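PDB 6D97: aldehyde dehydrogenase 12 from Zea mays, which catalyses the NAD-dependent oxidation of L-glutamate gamma-semialdehyde to glutamate, the last step of proline catabolism in plants. Local coordinates for residues E44-V49 and V230-I235. Numbering follows the deposited sequence.
Sequences EVQNFV and VMEQMI
Glu232 reaches from its helix to the strand and takes the backbone N-H of Gln46 in a nearly straight hydrogen bond, N to OE1 2.8 Å with an angle of 169° at the hydrogen. OE1 receives it on its anti lone pair, facing away from OE2, and also comes within 3.4 Å of Val45 CA. OE2 forms a salt bridge with Arg236, one turn further along the helix, so the group's rotation is probably fixed. CB already heads for the strand; with CG anti to the backbone N (chi1 -156°) and a bend at chi2 (-123°), the carboxylate is set beside Gln46 N. Replacing Glu232 by an alanine would probably leave the N-H of Gln46 without this acceptor and Arg236 without its carboxylate mate.

Nonpolar contact is slight: the side chains of Val45 and Glu232 run alongside one another, pointing contrary ways, Val45 CG1 4.0 Å from Glu232 CG.

The bond meets strand 43-49 at its break, where Val45 pairs with Lys73 and Ala75, and Asn47 with Thr54. It ties this small mixed sheet to helix 229-240 of the Rossmann-type NAD-binding domain; other faces of this helix pack on helices 124-137 and 203-214, and Trp53 of strand 52-54 touches Gln46 and Glu232.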
ATOM      1  N   GLU A  44      16.746  43.708   4.563  1.00 39.76           N
ATOM      2  CA  GLU A  44      17.888  42.866   4.251  1.00 39.82           C
ATOM      3  C   GLU A  44      17.525  41.400   4.431  1.00 41.38           C
ATOM      4  O   GLU A  44      16.683  41.045   5.262  1.00 35.81           O
ATOM      5  CB  GLU A  44      19.113  43.216   5.109  1.00 46.38           C
ATOM      6  CG  GLU A  44      18.931  43.086   6.609  1.00 50.65           C
ATOM      7  CD  GLU A  44      20.249  43.235   7.356  1.00 60.83           C
ATOM      8  OE1 GLU A  44      20.750  42.221   7.892  1.00 57.71           O
ATOM      9  OE2 GLU A  44      20.790  44.365   7.391  1.00 61.77           O
ATOM     10  N   VAL A  45      18.162  40.558   3.623  1.00 41.37           N
ATOM     11  CA  VAL A  45      17.993  39.111   3.674  1.00 33.17           C
ATOM     12  C   VAL A  45      19.335  38.497   4.037  1.00 35.45           C
ATOM     13  O   VAL A  45      20.350  38.785   3.391  1.00 33.01           O
ATOM     14  CB  VAL A  45      17.483  38.547   2.336  1.00 29.81           C
ATOM     15  CG1 VAL A  45      17.294  37.037   2.433  1.00 28.72           C
ATOM     16  CG2 VAL A  45      16.199  39.234   1.945  1.00 28.12           C
ATOM     17  N   GLN A  46      19.340  37.659   5.062  1.00 37.08           N
ATOM     18  CA  GLN A  46      20.564  37.057   5.559  1.00 29.42           C
ATOM     19  C   GLN A  46      20.597  35.572   5.240  1.00 28.37           C
ATOM     20  O   GLN A  46      19.587  34.952   4.896  1.00 32.14           O
ATOM     21  CB  GLN A  46      20.703  37.272   7.069  1.00 30.08           C
ATOM     22  CG  GLN A  46      20.733  38.732   7.482  1.00 45.38           C
ATOM     23  CD  GLN A  46      20.838  38.907   8.978  1.00 53.98           C
ATOM     24  OE1 GLN A  46      19.828  38.983   9.676  1.00 54.59           O
ATOM     25  NE2 GLN A  46      22.064  38.961   9.483  1.00 52.14           N
ATOM     26  N   ASN A  47      21.789  35.010   5.365  1.00 32.00           N
ATOM     27  CA  ASN A  47      21.966  33.572   5.307  1.00 35.28           C
ATOM     28  C   ASN A  47      21.833  32.983   6.706  1.00 27.79           C
ATOM     29  O   ASN A  47      21.954  33.678   7.716  1.00 34.40           O
ATOM     30  CB  ASN A  47      23.330  33.216   4.713  1.00 30.60           C
ATOM     31  CG  ASN A  47      23.614  33.960   3.420  1.00 29.12           C
ATOM     32  OD1 ASN A  47      23.041  33.651   2.372  1.00 27.87           O
ATOM     33  ND2 ASN A  47      24.502  34.950   3.488  1.00 29.75           N
ATOM     34  N   PHE A  48      21.574  31.680   6.752  1.00 26.90           N
ATOM     35  CA  PHE A  48      21.587  30.922   7.993  1.00 28.76           C
ATOM     36  C   PHE A  48      22.493  29.719   7.791  1.00 29.95           C
ATOM     37  O   PHE A  48      22.238  28.891   6.910  1.00 32.60           O
ATOM     38  CB  PHE A  48      20.179  30.477   8.392  1.00 30.36           C
ATOM     39  CG  PHE A  48      20.080  29.956   9.794  1.00 28.69           C
ATOM     40  CD1 PHE A  48      19.953  30.829  10.860  1.00 36.17           C
ATOM     41  CD2 PHE A  48      20.101  28.595  10.046  1.00 27.98           C
ATOM     42  CE1 PHE A  48      19.853  30.356  12.150  1.00 31.62           C
ATOM     43  CE2 PHE A  48      20.001  28.118  11.333  1.00 26.83           C
ATOM     44  CZ  PHE A  48      19.881  28.999  12.387  1.00 29.02           C
ATOM     45  N   VAL A  49      23.547  29.626   8.594  1.00 31.42           N
ATOM     46  CA  VAL A  49      24.514  28.545   8.461  1.00 28.37           C
ATOM     47  C   VAL A  49      25.142  28.294   9.821  1.00 37.87           C
ATOM     48  O   VAL A  49      25.377  29.226  10.597  1.00 28.95           O
ATOM     49  CB  VAL A  49      25.578  28.869   7.390  1.00 36.17           C
ATOM     50  CG1 VAL A  49      26.479  30.006   7.849  1.00 29.19           C
ATOM     51  CG2 VAL A  49      26.398  27.640   7.056  1.00 27.68           C
ATOM     52  N   VAL A 230      11.113  35.823   1.430  1.00 30.42           N
ATOM     53  CA  VAL A 230       9.926  35.126   1.914  1.00 28.19           C
ATOM     54  C   VAL A 230      10.327  33.913   2.740  1.00 31.73           C
ATOM     55  O   VAL A 230       9.909  33.756   3.893  1.00 40.07           O
ATOM     56  CB  VAL A 230       9.020  34.726   0.738  1.00 27.63           C
ATOM     57  CG1 VAL A 230       7.851  33.892   1.237  1.00 22.34           C
ATOM     58  CG2 VAL A 230       8.534  35.967   0.010  1.00 23.51           C
ATOM     59  N   MET A 231      11.151  33.035   2.160  1.00 24.92           N
ATOM     60  CA  MET A 231      11.596  31.859   2.898  1.00 26.56           C
ATOM     61  C   MET A 231      12.442  32.239   4.099  1.00 22.91           C
ATOM     62  O   MET A 231      12.467  31.504   5.092  1.00 29.18           O
ATOM     63  CB  MET A 231      12.376  30.912   1.989  1.00 27.54           C
ATOM     64  CG  MET A 231      11.514  29.869   1.330  1.00 31.24           C
ATOM     65  SD  MET A 231      10.379  29.024   2.451  1.00 31.24           S
ATOM     66  CE  MET A 231      11.520  28.027   3.401  1.00 24.71           C
ATOM     67  N   GLU A 232      13.140  33.374   4.035  1.00 23.74           N
ATOM     68  CA  GLU A 232      13.890  33.835   5.196  1.00 25.00           C
ATOM     69  C   GLU A 232      12.953  34.097   6.368  1.00 24.71           C
ATOM     70  O   GLU A 232      13.213  33.665   7.497  1.00 32.06           O
ATOM     71  CB  GLU A 232      14.687  35.090   4.841  1.00 29.78           C
ATOM     72  CG  GLU A 232      15.901  35.310   5.726  1.00 38.62           C
ATOM     73  CD  GLU A 232      15.885  36.645   6.434  1.00 48.09           C
ATOM     74  OE1 GLU A 232      16.890  37.377   6.343  1.00 46.12           O
ATOM     75  OE2 GLU A 232      14.867  36.964   7.083  1.00 56.58           O
ATOM     76  N   GLN A 233      11.841  34.787   6.107  1.00 24.76           N
ATOM     77  CA  GLN A 233      10.826  34.990   7.138  1.00 31.86           C
ATOM     78  C   GLN A 233      10.194  33.670   7.556  1.00 24.12           C
ATOM     79  O   GLN A 233       9.916  33.455   8.741  1.00 30.42           O
ATOM     80  CB  GLN A 233       9.759  35.962   6.635  1.00 27.67           C
ATOM     81  CG  GLN A 233      10.311  37.316   6.230  1.00 37.83           C
ATOM     82  CD  GLN A 233      11.011  38.020   7.374  1.00 38.90           C
ATOM     83  OE1 GLN A 233      10.407  38.303   8.408  1.00 40.68           O
ATOM     84  NE2 GLN A 233      12.295  38.297   7.200  1.00 39.21           N
ATOM     85  N   MET A 234       9.963  32.769   6.598  1.00 25.02           N
ATOM     86  CA  MET A 234       9.371  31.477   6.934  1.00 24.82           C
ATOM     87  C   MET A 234      10.297  30.664   7.832  1.00 33.85           C
ATOM     88  O   MET A 234       9.835  29.970   8.747  1.00 30.50           O
ATOM     89  CB  MET A 234       9.037  30.706   5.657  1.00 22.37           C
ATOM     90  CG  MET A 234       8.307  29.404   5.910  1.00 22.13           C
ATOM     91  SD  MET A 234       6.690  29.675   6.655  1.00 29.57           S
ATOM     92  CE  MET A 234       6.457  28.101   7.469  1.00 26.76           C
ATOM     93  N   ILE A 235      11.608  30.750   7.600  1.00 37.75           N
ATOM     94  CA  ILE A 235      12.560  30.008   8.422  1.00 31.05           C
ATOM     95  C   ILE A 235      12.579  30.549   9.845  1.00 30.45           C
ATOM     96  O   ILE A 235      12.705  29.787  10.812  1.00 32.96           O
ATOM     97  CB  ILE A 235      13.957  30.042   7.780  1.00 34.84           C
ATOM     98  CG1 ILE A 235      13.959  29.213   6.498  1.00 29.41           C
ATOM     99  CG2 ILE A 235      14.995  29.501   8.740  1.00 24.24           C
ATOM    100  CD1 ILE A 235      15.197  29.411   5.649  1.00 28.30           C
TER